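Local coordinates for hypothetical protein HD1797 (Haemophilus ducreyi, PDB 2P4P) that is the CorC_HlyC domain of a predicted polyamine export protein that may help remove cadaverine and putrescine from the cytoplasm, at residues Gly42-Met47 / Phe73-Leu78. Residues are numbered along the deposited sequence; the frame is centred on the assembly and turned at random.
Sequences GFMMYM and FRIDQL
Ile-75 pushes its CD1 methyl between the side chains of Met-44 and Met-45, 3.6 Å from CB of Met-44 and 3.7 Å from CG of Met-45. This is the tightly packed half, where helix 40-48 rests on strand 74-81, the middle one of the three-stranded antiparallel sheet in this CorC_HlyC domain; the axes of 42-47 and 74-78 approach to 8.4 Å. The beta-branched isoleucine suits a strand: CG1 lies anti to the carbonyl carbon (chi1 -63°), and the extended chain beyond it carries CD1 to the helix, alongside Met-45 but running the opposite way. Met-44, unbranched and extended at chi2 (-179°), brings its selenium to Leu-78, with CB and both methyls of the leucine near 4.0 Å. Phe-65, from a loop, and Ile-67, on strand 66-71, add further apolar contacts to Met-44. The other side is sparser and solvent-exposed. Here Arg-74 folds back through two bends and its side chain crosses that of Met-45 at about a right angle; the selenium meets the guanidinium obliquely, NH1 lying a doubtfully short 3.1 Å away. Gly-42, with only hydrogen on its CA, passes 4.0 Å from NH2. Methionine's thioether, its sulfur replaced here by selenium, suits hydrocarbon and cation neighbours alike. Apolar shape and burial therefore set how helix and strand fit, with the guanidinium at the solvent-facing margin.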
loop_
_atom_site.group_PDB
_atom_site.type_symbol
_atom_site.label_atom_id
_atom_site.label_comp_id
_atom_site.label_asym_id
_atom_site.label_seq_id
_atom_site.Cartn_x
_atom_site.Cartn_y
_atom_site.Cartn_z
ATOM N N GLY A 42 -4.323 7.635 -14.195
ATOM C CA GLY A 42 -5.033 7.655 -15.492
ATOM C C GLY A 42 -4.330 6.761 -16.496
ATOM O O GLY A 42 -4.956 5.960 -17.160
ATOM N N PHE A 43 -3.016 6.915 -16.596
ATOM C CA PHE A 43 -2.175 6.077 -17.455
ATOM C C PHE A 43 -2.236 4.586 -17.027
ATOM O O PHE A 43 -2.347 3.684 -17.860
ATOM C CB PHE A 43 -0.749 6.671 -17.480
ATOM C CG PHE A 43 0.254 5.825 -18.235
ATOM C CD1 PHE A 43 0.142 5.656 -19.605
ATOM C CD2 PHE A 43 1.266 5.154 -17.555
ATOM C CE1 PHE A 43 1.054 4.844 -20.297
ATOM C CE2 PHE A 43 2.178 4.363 -18.243
ATOM C CZ PHE A 43 2.059 4.217 -19.617
HETATM N N MSE A 44 -2.202 4.319 -15.719
HETATM C CA MSE A 44 -2.313 2.934 -15.236
HETATM C C MSE A 44 -3.633 2.299 -15.651
HETATM O O MSE A 44 -3.659 1.150 -16.098
HETATM C CB MSE A 44 -2.167 2.875 -13.705
HETATM C CG MSE A 44 -0.750 3.089 -13.225
HETATM SE SE MSE A 44 -0.788 2.954 -11.264
HETATM C CE MSE A 44 -1.096 1.053 -11.075
HETATM N N MSE A 45 -4.735 3.025 -15.467
HETATM C CA MSE A 45 -6.045 2.559 -15.936
HETATM C C MSE A 45 -6.055 2.234 -17.441
HETATM O O MSE A 45 -6.535 1.179 -17.857
HETATM C CB MSE A 45 -7.151 3.562 -15.558
HETATM C CG MSE A 45 -7.547 3.424 -14.105
HETATM SE SE MSE A 45 -8.942 4.718 -13.582
HETATM C CE MSE A 45 -10.433 4.019 -14.649
ATOM N N TYR A 46 -5.499 3.124 -18.254
ATOM C CA TYR A 46 -5.349 2.796 -19.672
ATOM C C TYR A 46 -4.624 1.458 -19.887
ATOM O O TYR A 46 -5.074 0.608 -20.656
ATOM C CB TYR A 46 -4.600 3.893 -20.382
ATOM C CG TYR A 46 -4.156 3.497 -21.764
ATOM C CD1 TYR A 46 -5.092 3.270 -22.773
ATOM C CD2 TYR A 46 -2.806 3.330 -22.054
ATOM C CE1 TYR A 46 -4.692 2.901 -24.031
ATOM C CE2 TYR A 46 -2.395 2.964 -23.330
ATOM C CZ TYR A 46 -3.354 2.761 -24.304
ATOM O OH TYR A 46 -2.970 2.409 -25.569
HETATM N N MSE A 47 -3.485 1.288 -19.223
HETATM C CA MSE A 47 -2.637 0.111 -19.455
HETATM C C MSE A 47 -3.301 -1.137 -18.964
HETATM O O MSE A 47 -2.990 -2.228 -19.419
HETATM C CB MSE A 47 -1.289 0.258 -18.755
HETATM C CG MSE A 47 -0.459 1.414 -19.240
HETATM SE SE MSE A 47 0.363 1.077 -20.998
HETATM C CE MSE A 47 1.338 -0.537 -20.545
ATOM N N PHE A 73 -13.946 6.029 -8.289
ATOM C CA PHE A 73 -13.699 5.428 -9.610
ATOM C C PHE A 73 -12.357 5.769 -10.269
ATOM O O PHE A 73 -12.213 5.706 -11.487
ATOM C CB PHE A 73 -14.930 5.633 -10.514
ATOM C CG PHE A 73 -16.217 5.348 -9.797
ATOM C CD1 PHE A 73 -16.544 4.041 -9.420
ATOM C CD2 PHE A 73 -17.062 6.388 -9.419
ATOM C CE1 PHE A 73 -17.725 3.778 -8.711
ATOM C CE2 PHE A 73 -18.237 6.125 -8.718
ATOM C CZ PHE A 73 -18.565 4.817 -8.373
ATOM N N ARG A 74 -11.385 6.103 -9.421
ATOM C CA ARG A 74 -10.027 6.410 -9.826
ATOM C C ARG A 74 -9.073 5.645 -8.950
ATOM O O ARG A 74 -9.447 5.212 -7.840
ATOM C CB ARG A 74 -9.751 7.910 -9.640
ATOM C CG ARG A 74 -10.729 8.841 -10.380
ATOM C CD ARG A 74 -10.685 8.600 -11.881
ATOM N NE ARG A 74 -9.698 9.436 -12.577
ATOM C CZ ARG A 74 -9.000 9.045 -13.644
ATOM N NH1 ARG A 74 -9.133 7.810 -14.124
ATOM N NH2 ARG A 74 -8.133 9.878 -14.211
ATOM N N ILE A 75 -7.831 5.528 -9.421
ATOM C CA ILE A 75 -6.739 4.996 -8.627
ATOM C C ILE A 75 -6.369 6.106 -7.658
ATOM O O ILE A 75 -5.999 7.218 -8.064
ATOM C CB ILE A 75 -5.535 4.540 -9.513
ATOM C CG1 ILE A 75 -5.988 3.394 -10.436
ATOM C CG2 ILE A 75 -4.337 4.176 -8.644
ATOM C CD1 ILE A 75 -4.983 2.922 -11.496
ATOM N N ASP A 76 -6.558 5.828 -6.376
ATOM C CA ASP A 76 -6.347 6.797 -5.301
ATOM C C ASP A 76 -4.860 6.754 -4.861
ATOM O O ASP A 76 -4.171 7.797 -4.825
ATOM C CB ASP A 76 -7.325 6.448 -4.165
ATOM C CG ASP A 76 -7.119 7.256 -2.911
ATOM O OD1 ASP A 76 -6.896 8.484 -2.986
ATOM O OD2 ASP A 76 -7.225 6.658 -1.824
ATOM N N GLN A 77 -4.389 5.551 -4.540
ATOM C CA GLN A 77 -2.973 5.320 -4.192
ATOM C C GLN A 77 -2.387 4.131 -4.912
ATOM O O GLN A 77 -3.057 3.121 -5.091
ATOM C CB GLN A 77 -2.810 5.077 -2.702
ATOM C CG GLN A 77 -3.064 6.292 -1.868
ATOM C CD GLN A 77 -2.936 5.996 -0.399
ATOM O OE1 GLN A 77 -2.096 6.558 0.275
ATOM N NE2 GLN A 77 -3.756 5.099 0.094
ATOM N N LEU A 78 -1.111 4.239 -5.275
ATOM C CA LEU A 78 -0.381 3.153 -5.879
ATOM C C LEU A 78 1.002 3.011 -5.233
ATOM O O LEU A 78 1.494 3.924 -4.578
ATOM C CB LEU A 78 -0.206 3.399 -7.377
ATOM C CG LEU A 78 0.475 4.730 -7.715
ATOM C CD1 LEU A 78 1.725 4.519 -8.577
ATOM C CD2 LEU A 78 -0.522 5.718 -8.346
#